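Side-chain contacts in glucokinase (Thermus thermophilus, PDB 3VOV), which phosphorylates hexose sugars at the expense of ATP, as a zinc-containing hexokinase of the ROK family: residues Cys176-Ala179 / Leu180-Arg184; Val218-Ala221 / Ala222-Val225; Ala230-Val233 / Lys234-Pro238; Leu249-Pro252 / Glu253-Glu257; Glu261-Arg264 / Arg265-Gly269. All coordinates share one frame; numbering follows the deposited sequence. Where two conformers were deposited one is given.

Contact 1 (Cys176-Ala179 / Leu180-Arg184); sequences CLEA and LAAGR. With ZN (zinc ion), chain G.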
# COMPACT_ATOMS: atom_id res chain seq x y z
N CYS B 176 6.90 -8.40 3.78
CA CYS B 176 6.74 -9.26 4.95
C CYS B 176 6.92 -8.42 6.17
O CYS B 176 7.69 -7.45 6.16
CB CYS B 176 7.81 -10.38 4.93
SG CYS B 176 7.48 -11.56 3.67
N LEU B 177 6.29 -8.80 7.28
CA LEU B 177 6.54 -8.10 8.52
C LEU B 177 8.06 -8.02 8.81
O LEU B 177 8.58 -6.96 9.18
CB LEU B 177 5.80 -8.81 9.67
CG LEU B 177 6.01 -8.30 11.09
CD1 LEU B 177 5.74 -6.79 11.22
CD2 LEU B 177 5.12 -9.12 12.09
N GLU B 178 8.78 -9.14 8.60
CA GLU B 178 10.22 -9.12 8.83
C GLU B 178 10.91 -8.03 8.03
O GLU B 178 11.74 -7.27 8.54
CB GLU B 178 10.86 -10.47 8.45
CG GLU B 178 12.37 -10.42 8.61
CD GLU B 178 12.99 -11.82 8.64
OE1 GLU B 178 12.97 -12.42 9.73
OE2 GLU B 178 13.45 -12.31 7.59
N ALA B 179 10.57 -7.98 6.76
CA ALA B 179 11.26 -7.07 5.86
C ALA B 179 10.88 -5.59 6.14
O ALA B 179 11.51 -4.65 5.60
CB ALA B 179 10.92 -7.44 4.43
N LEU B 180 9.85 -5.39 6.96
CA LEU B 180 9.41 -4.03 7.29
C LEU B 180 9.95 -3.54 8.60
O LEU B 180 10.12 -2.32 8.77
CB LEU B 180 7.87 -3.99 7.39
CG LEU B 180 7.14 -4.18 6.03
CD1 LEU B 180 5.63 -4.38 6.32
CD2 LEU B 180 7.38 -2.99 5.01
N ALA B 181 10.14 -4.47 9.55
CA ALA B 181 10.26 -4.09 10.96
C ALA B 181 11.34 -4.81 11.76
O ALA B 181 11.55 -4.50 12.96
CB ALA B 181 8.90 -4.26 11.67
N ALA B 182 12.03 -5.77 11.15
CA ALA B 182 13.09 -6.46 11.89
C ALA B 182 14.25 -5.49 12.16
O ALA B 182 14.38 -4.46 11.50
CB ALA B 182 13.60 -7.69 11.10
N GLY B 183 15.10 -5.85 13.14
CA GLY B 183 16.41 -5.24 13.33
C GLY B 183 17.14 -4.91 12.07
O GLY B 183 17.51 -3.78 11.87
N ARG B 184 17.34 -5.89 11.20
CA ARG B 184 18.08 -5.65 9.99
C ARG B 184 17.33 -4.78 9.01
O ARG B 184 17.92 -4.13 8.18
CB ARG B 184 18.47 -6.95 9.29
CG ARG B 184 19.57 -7.72 10.03
CD ARG B 184 19.91 -9.02 9.32
NE ARG B 184 20.28 -8.73 7.96
CZ ARG B 184 19.62 -9.16 6.89
NH1 ARG B 184 20.06 -8.83 5.68
NH2 ARG B 184 18.58 -9.94 7.03
ZN ZN G . 9.53 -12.84 4.04
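L180 folds back over the turn that begins at L177, and with L177 and E178 it carries most of this contact within the short helix 177-181, which follows directly on a zinc ligand of the ROK hexokinase. C176 is the N-cap of that helix; its SG binds zinc at 2.4 Å, and H159, C169 and C171 complete the site. The amide of L180 meets two carbonyls: L177 O at 3.0 Å, approached from above the carbonyl plane, and, more weakly, C176 O. Over the same turn the L180 side chain lies against the backbone, CG resting 3.3 Å from C176 O. Its CG stands anti to the carbonyl carbon (chi1 -69°), and the branch goes on to pack on Y224 of helix 212-236, where a bulky apolar residue is suited to a buried interface. L177 instead swings CG anti to the backbone N (chi1 176°), which brings CD1 within 4.1 Å of A181 CB. The small methyl of A181 suits this place, since L177 and A181 both press on V225 and I136. E178 turns its extended chain to the other flank: the aliphatic CG passes over A182, while OE1 is held by the backbone N of I136. Y192 of the second subunit packs on E178 and A179, so the helix adjoins a subunit boundary. A182 is in turn the N-cap of the next helix, 183-194. The junction is secured by the bond from A182 N to E178 O, 3.0 Å long with an N-H...O angle of 156°, and A182 CB lies 3.9 Å from E178 CG.

Contact 2 (Val218-Ala221 / Ala222-Val225); sequences VLQA and ARYV. With GOL (glycerol), chain H.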
# COMPACT_ATOMS: atom_id res chain seq x y z
N VAL B 218 11.49 4.69 12.76
CA VAL B 218 11.23 3.82 13.93
C VAL B 218 9.72 3.64 14.20
O VAL B 218 9.23 2.51 14.43
CB VAL B 218 11.94 4.33 15.19
CG1 VAL B 218 11.50 3.56 16.42
CG2 VAL B 218 13.44 4.20 15.06
N LEU B 219 8.99 4.75 14.18
CA LEU B 219 7.55 4.68 14.43
C LEU B 219 6.79 3.91 13.36
O LEU B 219 5.81 3.26 13.68
CB LEU B 219 6.95 6.10 14.57
CG LEU B 219 7.43 6.92 15.76
CD1 LEU B 219 6.81 8.34 15.73
CD2 LEU B 219 7.14 6.24 17.07
N GLN B 220 7.20 4.03 12.10
CA GLN B 220 6.57 3.27 11.03
C GLN B 220 6.76 1.76 11.26
O GLN B 220 5.83 0.98 11.07
CB GLN B 220 7.10 3.69 9.65
CG GLN B 220 6.76 2.67 8.56
CD GLN B 220 7.12 3.15 7.15
OE1 GLN B 220 7.87 2.48 6.41
NE2 GLN B 220 6.60 4.29 6.77
N ALA B 221 7.97 1.37 11.67
CA ALA B 221 8.27 -0.04 11.97
C ALA B 221 7.46 -0.52 13.16
O ALA B 221 6.91 -1.62 13.15
CB ALA B 221 9.78 -0.21 12.26
N ALA B 222 7.41 0.30 14.22
CA ALA B 222 6.54 -0.02 15.38
C ALA B 222 5.07 -0.25 15.00
O ALA B 222 4.44 -1.22 15.45
CB ALA B 222 6.67 1.09 16.51
N ARG B 223 4.49 0.63 14.18
CA ARG B 223 3.11 0.43 13.75
C ARG B 223 2.90 -0.87 12.93
O ARG B 223 1.83 -1.48 13.03
CB ARG B 223 2.61 1.63 12.92
CG ARG B 223 2.56 3.00 13.74
CD ARG B 223 1.72 4.03 12.98
NE ARG B 223 2.39 4.39 11.74
CZ ARG B 223 3.39 5.26 11.65
NH1 ARG B 223 3.82 5.92 12.73
NH2 ARG B 223 3.94 5.49 10.47
N TYR B 224 3.85 -1.23 12.06
CA TYR B 224 3.70 -2.47 11.27
C TYR B 224 3.66 -3.68 12.18
O TYR B 224 2.94 -4.64 11.92
CB TYR B 224 4.80 -2.63 10.22
CG TYR B 224 4.50 -1.85 8.93
CD1 TYR B 224 3.34 -2.10 8.19
CD2 TYR B 224 5.41 -0.93 8.44
CE1 TYR B 224 3.08 -1.40 6.96
CE2 TYR B 224 5.17 -0.21 7.26
CZ TYR B 224 4.01 -0.43 6.55
OH TYR B 224 3.83 0.26 5.41
N VAL B 225 4.43 -3.63 13.27
CA VAL B 225 4.39 -4.74 14.24
C VAL B 225 2.99 -4.79 14.87
O VAL B 225 2.40 -5.85 14.94
CB VAL B 225 5.48 -4.64 15.31
CG1 VAL B 225 5.27 -5.75 16.37
CG2 VAL B 225 6.90 -4.76 14.64
C1 GOL H . 2.31 1.43 9.19
O1 GOL H . 3.39 2.18 9.68
C2 GOL H . 1.72 2.27 8.08
O2 GOL H . 1.38 3.50 8.68
C3 GOL H . 0.45 1.60 7.61
O3 GOL H . -0.08 2.47 6.63
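Two successive turns of the long helix 212-236 bring Q220 against Y224, one turn further on, and L219 against R223. Q220 and Y224 run side by side in the same direction, and CG of Q220 meets ring atom CE2 of Y224 at 3.5 Å. The amide and ring planes stand 81° apart. Beneath them the main chain is regular alpha-helix, as in the bond from Y224 N to Q220 O at 3.1 Å. This helix is wedged between neighbours in the ROK fold: helix 253-265 packs on A222 and V225, where the small A222 permits close approach, and helix 177-181 on Y224 and V225. Y224 OH reaches across to the carbonyl of G165 of the second subunit. A phenylalanine in place of Y224 would keep the ring packing but would probably leave that carbonyl of the neighbouring subunit without its hydroxyl partner. R223, bent at chi3 (-66°), curls back over the helix, one guanidinium face lying above L219 O and the CA of Q220. Its NH1 comes within 3.6 Å of L219 CB. A glycerol, probably from the crystallisation liquor, fills the angle between R223 and Y224: O1 bonds to Q220 O at 3.1 Å, and C1 lies 3.5 Å above the centre of the Y224 ring.

Contact 3 (Ala230-Val233 / Lys234-Pro238); sequences ASLV and KAFDP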
# COMPACT_ATOMS: atom_id res chain seq x y z
N ALA B 230 -2.21 -7.46 15.28
CA ALA B 230 -3.69 -7.34 15.27
C ALA B 230 -4.29 -8.27 14.21
O ALA B 230 -5.34 -8.84 14.42
CB ALA B 230 -4.12 -5.87 15.00
N SER B 231 -3.63 -8.35 13.06
CA SER B 231 -4.09 -9.15 11.93
C SER B 231 -4.06 -10.65 12.31
O SER B 231 -5.02 -11.43 12.07
CB SER B 231 -3.16 -8.84 10.74
OG SER B 231 -3.80 -9.01 9.50
N LEU B 232 -2.98 -11.05 12.97
CA LEU B 232 -2.83 -12.42 13.52
C LEU B 232 -3.89 -12.77 14.55
O LEU B 232 -4.29 -13.92 14.67
CB LEU B 232 -1.40 -12.62 14.10
CG LEU B 232 -0.34 -12.73 12.99
CD1 LEU B 232 1.11 -12.51 13.49
CD2 LEU B 232 -0.48 -14.10 12.25
N VAL B 233 -4.38 -11.79 15.29
CA VAL B 233 -5.49 -12.03 16.23
C VAL B 233 -6.75 -12.49 15.49
O VAL B 233 -7.51 -13.33 15.98
CB VAL B 233 -5.77 -10.78 17.08
CG1 VAL B 233 -7.16 -10.90 17.82
CG2 VAL B 233 -4.62 -10.58 18.07
N LYS B 234 -6.96 -11.99 14.27
CA LYS B 234 -8.16 -12.39 13.52
C LYS B 234 -8.03 -13.87 13.09
O LYS B 234 -9.02 -14.59 12.95
CB LYS B 234 -8.31 -11.54 12.23
CG LYS B 234 -8.14 -10.02 12.40
CD LYS B 234 -9.15 -9.43 13.33
CE LYS B 234 -9.10 -7.89 13.24
NZ LYS B 234 -7.72 -7.28 13.33
N ALA B 235 -6.81 -14.30 12.82
CA ALA B 235 -6.66 -15.66 12.39
C ALA B 235 -6.72 -16.60 13.61
O ALA B 235 -7.40 -17.63 13.55
CB ALA B 235 -5.35 -15.82 11.64
N PHE B 236 -6.04 -16.24 14.71
CA PHE B 236 -5.85 -17.16 15.82
C PHE B 236 -6.71 -16.92 17.06
O PHE B 236 -6.98 -17.89 17.78
CB PHE B 236 -4.37 -17.20 16.24
CG PHE B 236 -3.46 -17.79 15.22
CD1 PHE B 236 -3.34 -19.18 15.09
CD2 PHE B 236 -2.69 -16.96 14.39
CE1 PHE B 236 -2.46 -19.73 14.15
CE2 PHE B 236 -1.82 -17.52 13.44
CZ PHE B 236 -1.71 -18.90 13.31
N ASP B 237 -7.08 -15.66 17.34
CA ASP B 237 -7.87 -15.28 18.54
C ASP B 237 -7.22 -15.89 19.79
O ASP B 237 -7.85 -16.66 20.52
CB ASP B 237 -9.35 -15.72 18.40
CG ASP B 237 -10.24 -15.22 19.57
OD1 ASP B 237 -9.88 -14.24 20.26
OD2 ASP B 237 -11.33 -15.81 19.76
N PRO B 238 -5.93 -15.56 20.03
CA PRO B 238 -5.18 -16.19 21.11
C PRO B 238 -5.57 -15.59 22.46
O PRO B 238 -6.07 -14.46 22.51
CB PRO B 238 -3.74 -15.79 20.78
CG PRO B 238 -3.88 -14.41 20.15
CD PRO B 238 -5.12 -14.55 19.30
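The last turns of helix 212-236 run from A230 to F236 through the bond of F236 N to L232 O (2.9 Å), and the chain then leaves helical geometry at D237, whose phi is positive (50°), while D237 N still bonds to V233 O. On one flank K234 bends at chi2 and chi4 to double back along the helix, and its NZ reaches A230 O at 3.0 Å from above the carbonyl plane. The ammonium group is buried and also bonds to Y266 O, while W270 adds a cation-pi contact; a long, flexible chain suits a place where the charge must be turned back onto carbonyls. A methionine in place of K234 would probably leave the carbonyls of A230 and Y266 without their shared donor and deprive W270 of its cation. L232 and F236 lie side by side on another flank, CD2 of L232 meeting the edge of the ring in its plane, 3.9 Å from CE2. Both reach L128 of strand 127-132, and the F236 ring meets F236 of the third subunit with planes at about 30°. V233 and P238 cross at about a right angle, CG2 approaching CD at 4.2 Å, as the rigid proline leads the chain toward strand 240-244. D237 turns its carboxylate to the third subunit, forming a salt bridge to R151 and a bond to the backbone N of Q153. Apolar side chains thus join this helix end to the sheet and to F236 of the third subunit, while the buried charges of K234 and D237, each met by polar partners, fasten it to the loop beyond helix 253-265 and to the neighbouring subunit.

Contact 4 (Leu249-Pro252 / Glu253-Glu257); sequences LNAP and EGYWE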
# COMPACT_ATOMS: atom_id res chain seq x y z
N LEU B 249 12.19 -5.22 22.81
CA LEU B 249 12.26 -4.99 24.26
C LEU B 249 13.19 -3.82 24.67
O LEU B 249 12.90 -3.14 25.64
CB LEU B 249 12.64 -6.28 25.02
CG LEU B 249 11.69 -7.49 24.83
CD1 LEU B 249 12.30 -8.73 25.44
CD2 LEU B 249 10.37 -7.24 25.47
N ASN B 250 14.26 -3.58 23.93
CA ASN B 250 15.17 -2.50 24.28
C ASN B 250 14.99 -1.22 23.47
O ASN B 250 15.77 -0.29 23.59
CB ASN B 250 16.62 -2.99 24.25
CG ASN B 250 16.86 -4.10 25.26
OD1 ASN B 250 16.59 -3.93 26.45
ND2 ASN B 250 17.34 -5.24 24.80
N ALA B 251 13.92 -1.17 22.68
CA ALA B 251 13.60 0.02 21.89
C ALA B 251 13.17 1.20 22.76
O ALA B 251 12.61 1.00 23.84
CB ALA B 251 12.52 -0.32 20.87
N PRO B 252 13.38 2.45 22.30
CA PRO B 252 12.82 3.62 23.00
C PRO B 252 11.35 3.44 23.40
O PRO B 252 10.62 2.66 22.76
CB PRO B 252 12.91 4.72 21.95
CG PRO B 252 14.18 4.37 21.21
CD PRO B 252 14.15 2.85 21.11
N GLU B 253 10.92 4.13 24.45
CA GLU B 253 9.52 4.01 24.89
C GLU B 253 8.46 4.48 23.88
O GLU B 253 7.32 3.94 23.86
CB GLU B 253 9.29 4.70 26.23
CG GLU B 253 8.14 4.04 27.00
CD GLU B 253 8.42 2.58 27.35
OE1 GLU B 253 9.57 2.26 27.78
OE2 GLU B 253 7.47 1.74 27.23
N GLY B 254 8.80 5.49 23.09
CA GLY B 254 7.94 5.89 21.96
C GLY B 254 7.64 4.73 21.01
O GLY B 254 6.58 4.71 20.36
N TYR B 255 8.55 3.74 20.94
CA TYR B 255 8.37 2.61 20.01
C TYR B 255 7.22 1.76 20.51
O TYR B 255 6.29 1.47 19.80
CB TYR B 255 9.65 1.78 19.89
CG TYR B 255 9.52 0.45 19.14
CD1 TYR B 255 9.74 0.38 17.74
CD2 TYR B 255 9.24 -0.74 19.82
CE1 TYR B 255 9.65 -0.84 17.07
CE2 TYR B 255 9.15 -1.98 19.14
CZ TYR B 255 9.37 -2.01 17.77
OH TYR B 255 9.24 -3.20 17.11
N TRP B 256 7.28 1.42 21.79
CA TRP B 256 6.26 0.58 22.40
C TRP B 256 4.90 1.26 22.38
O TRP B 256 3.88 0.61 22.06
CB TRP B 256 6.69 0.16 23.81
CG TRP B 256 6.06 -1.13 24.19
CD1 TRP B 256 4.78 -1.30 24.69
CD2 TRP B 256 6.61 -2.45 24.03
NE1 TRP B 256 4.54 -2.65 24.89
CE2 TRP B 256 5.63 -3.37 24.47
CE3 TRP B 256 7.86 -2.94 23.60
CZ2 TRP B 256 5.85 -4.75 24.48
CZ3 TRP B 256 8.07 -4.33 23.63
CH2 TRP B 256 7.08 -5.20 24.05
N GLU B 257 4.86 2.57 22.64
CA GLU B 257 3.59 3.30 22.61
C GLU B 257 2.94 3.27 21.21
O GLU B 257 1.73 3.05 21.09
CB GLU B 257 3.77 4.76 23.08
CG GLU B 257 4.41 4.88 24.48
CD GLU B 257 4.95 6.31 24.85
OE1 GLU B 257 5.21 7.18 23.97
OE2 GLU B 257 5.14 6.53 26.08
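A251 CB presses against the ring of Y255 at 3.5 Å from both CG and CD2, and this is the tight part of a turn that starts helix 253-265. P252 is the N-cap of the helix: its carbonyl accepts the amide of Y255 at 3.0 Å, the donor lying above the carbonyl plane, and the same oxygen is 3.2 Å from Y255 CB. Proline suits the position, since it needs no amide hydrogen and its fixed phi holds the entering chain in place; its ring also packs on F204 and F207 of helix 200-208. Y255 places CG anti to the backbone N (chi1 170°), sending the ring past the A251 methyl toward V218, A222 and V225 of helix 212-236. The small methyl of alanine suits so close an approach to the ring. Beyond this, L249 and W256 run side by side more loosely, CD2 of L249 standing 4.1 Å from CH2 of the indole. The solvent side belongs to E253, exposed at the start of the helix. The packing is thus mostly apolar, with the acidic side chain of E253 turned to solvent; the one charge named here on the inner side is that of R277, which makes a cation-pi contact with W256 and bonds to L249 O, tying both ends of the turn to strand 275-277.

Contact 5 (Glu261-Arg264 / Arg265-Gly269); sequences EAYR and RYLQG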
# COMPACT_ATOMS: atom_id res chain seq x y z
N GLU B 261 -0.53 1.45 20.14
CA GLU B 261 -1.60 2.25 19.54
C GLU B 261 -2.05 1.66 18.18
O GLU B 261 -3.26 1.57 17.92
CB GLU B 261 -1.19 3.73 19.44
CG GLU B 261 -2.23 4.67 18.77
CD GLU B 261 -3.59 4.77 19.50
OE1 GLU B 261 -4.54 5.29 18.87
OE2 GLU B 261 -3.71 4.33 20.67
N ALA B 262 -1.10 1.21 17.35
CA ALA B 262 -1.48 0.58 16.05
C ALA B 262 -2.27 -0.73 16.29
O ALA B 262 -3.28 -0.99 15.63
CB ALA B 262 -0.24 0.32 15.16
N TYR B 263 -1.82 -1.52 17.25
CA TYR B 263 -2.51 -2.79 17.61
C TYR B 263 -3.96 -2.48 18.04
O TYR B 263 -4.91 -3.11 17.57
CB TYR B 263 -1.68 -3.46 18.73
CG TYR B 263 -2.26 -4.75 19.32
CD1 TYR B 263 -2.12 -5.97 18.64
CD2 TYR B 263 -2.88 -4.75 20.57
CE1 TYR B 263 -2.66 -7.16 19.18
CE2 TYR B 263 -3.36 -5.91 21.14
CZ TYR B 263 -3.24 -7.11 20.45
OH TYR B 263 -3.74 -8.25 21.03
N ARG B 264 -4.13 -1.47 18.91
CA ARG B 264 -5.48 -1.08 19.32
C ARG B 264 -6.32 -0.54 18.15
O ARG B 264 -7.47 -0.93 18.01
CB ARG B 264 -5.42 -0.06 20.43
CG ARG B 264 -4.98 -0.74 21.72
CD ARG B 264 -4.97 0.28 22.85
NE ARG B 264 -4.59 -0.35 24.11
CZ ARG B 264 -3.76 0.21 24.99
NH1 ARG B 264 -3.21 1.39 24.70
NH2 ARG B 264 -3.47 -0.43 26.12
N ARG B 265 -5.74 0.33 17.32
CA ARG B 265 -6.46 0.80 16.12
C ARG B 265 -6.87 -0.32 15.15
O ARG B 265 -7.85 -0.17 14.42
CB ARG B 265 -5.62 1.81 15.31
CG ARG B 265 -5.50 3.20 16.04
CD ARG B 265 -4.96 4.27 15.09
NE ARG B 265 -5.91 4.63 14.03
CZ ARG B 265 -5.79 4.32 12.73
NH1 ARG B 265 -4.73 3.61 12.28
NH2 ARG B 265 -6.73 4.73 11.88
N TYR B 266 -6.07 -1.39 15.06
CA TYR B 266 -6.40 -2.52 14.15
C TYR B 266 -7.20 -3.63 14.83
O TYR B 266 -7.35 -4.77 14.27
CB TYR B 266 -5.16 -3.03 13.40
CG TYR B 266 -4.87 -2.08 12.21
CD1 TYR B 266 -5.33 -2.38 10.92
CD2 TYR B 266 -4.26 -0.86 12.42
CE1 TYR B 266 -5.08 -1.49 9.84
CE2 TYR B 266 -4.04 0.04 11.38
CZ TYR B 266 -4.45 -0.27 10.11
OH TYR B 266 -4.18 0.63 9.08
N LEU B 267 -7.73 -3.27 16.01
CA LEU B 267 -8.68 -4.09 16.72
C LEU B 267 -9.94 -3.31 17.14
O LEU B 267 -10.74 -3.81 17.96
CB LEU B 267 -7.99 -4.75 17.91
CG LEU B 267 -6.99 -5.87 17.54
CD1 LEU B 267 -6.09 -6.24 18.75
CD2 LEU B 267 -7.80 -7.12 17.02
N GLN B 268 -10.12 -2.09 16.59
CA GLN B 268 -11.43 -1.38 16.61
C GLN B 268 -12.47 -2.29 15.94
O GLN B 268 -12.31 -2.70 14.77
CB GLN B 268 -11.37 -0.05 15.85
CG GLN B 268 -10.58 1.01 16.59
CD GLN B 268 -10.30 2.31 15.79
OE1 GLN B 268 -9.46 3.09 16.23
NE2 GLN B 268 -10.98 2.52 14.63
N GLY B 269 -13.52 -2.62 16.68
CA GLY B 269 -14.56 -3.52 16.19
C GLY B 269 -14.36 -4.96 16.65
O GLY B 269 -15.16 -5.87 16.28
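L267 lies across Y263, its CD1 standing over one face of the tyrosine ring, 3.5 Å from the centroid and 16° off the normal. This is a CH-pi contact, offset toward the hydroxyl end, where CD1 comes within 3.4 Å of CZ. Y263 is set for it by holding CG anti to the backbone N (chi1 177°), and its OH bonds to the carbonyl of P273. A flat ring suits the place because it can offer a face to a branched aliphatic group while its rim carries a polar anchor. The contact closes the C-terminal end of helix 253-265, where Y266 is the first residue to leave helical angles; R265 N still bonds to E261 O at 2.8 Å, and L267 N to R264 O at 3.1 Å. Y266 turns the other way, A262 O lying at the edge of its ring in plane, 3.4 Å from CD2. Its hydroxyl bonds to E174 of the third subunit, and R216 of the fourth subunit makes a cation-pi contact with the ring. On the outer side the side chains of E261 and R265 cross at a slant: in one of two conformers of E261, OE1 lies 3.6 Å from the aliphatic CG of R265, the charged groups themselves not touching.

Overall arrangement
Contacts 1, 2 and 3 are buried, whereas contacts 4 and 5 are partly buried and keep acidic or basic side chains on their outer side. Contacts 2 and 3 share helix 212-236, and contacts 4 and 5 share helix 253-265, which packs beside it, while A230 meets Y266 in the loop that follows. Contact 1 lies on the short helix 177-181 and the start of helix 183-194, and its A181 touches V225. Packing between contacts is mainly apolar; the probable K234 NZ to Y266 O bond joining contacts 3 and 5 is an exception. Metal chemistry is special to contact 1. Contacts 1 and 2 both touch the second subunit, contacts 3 and 5 the third, and contact 5 also the fourth, while contact 4 meets no other chain.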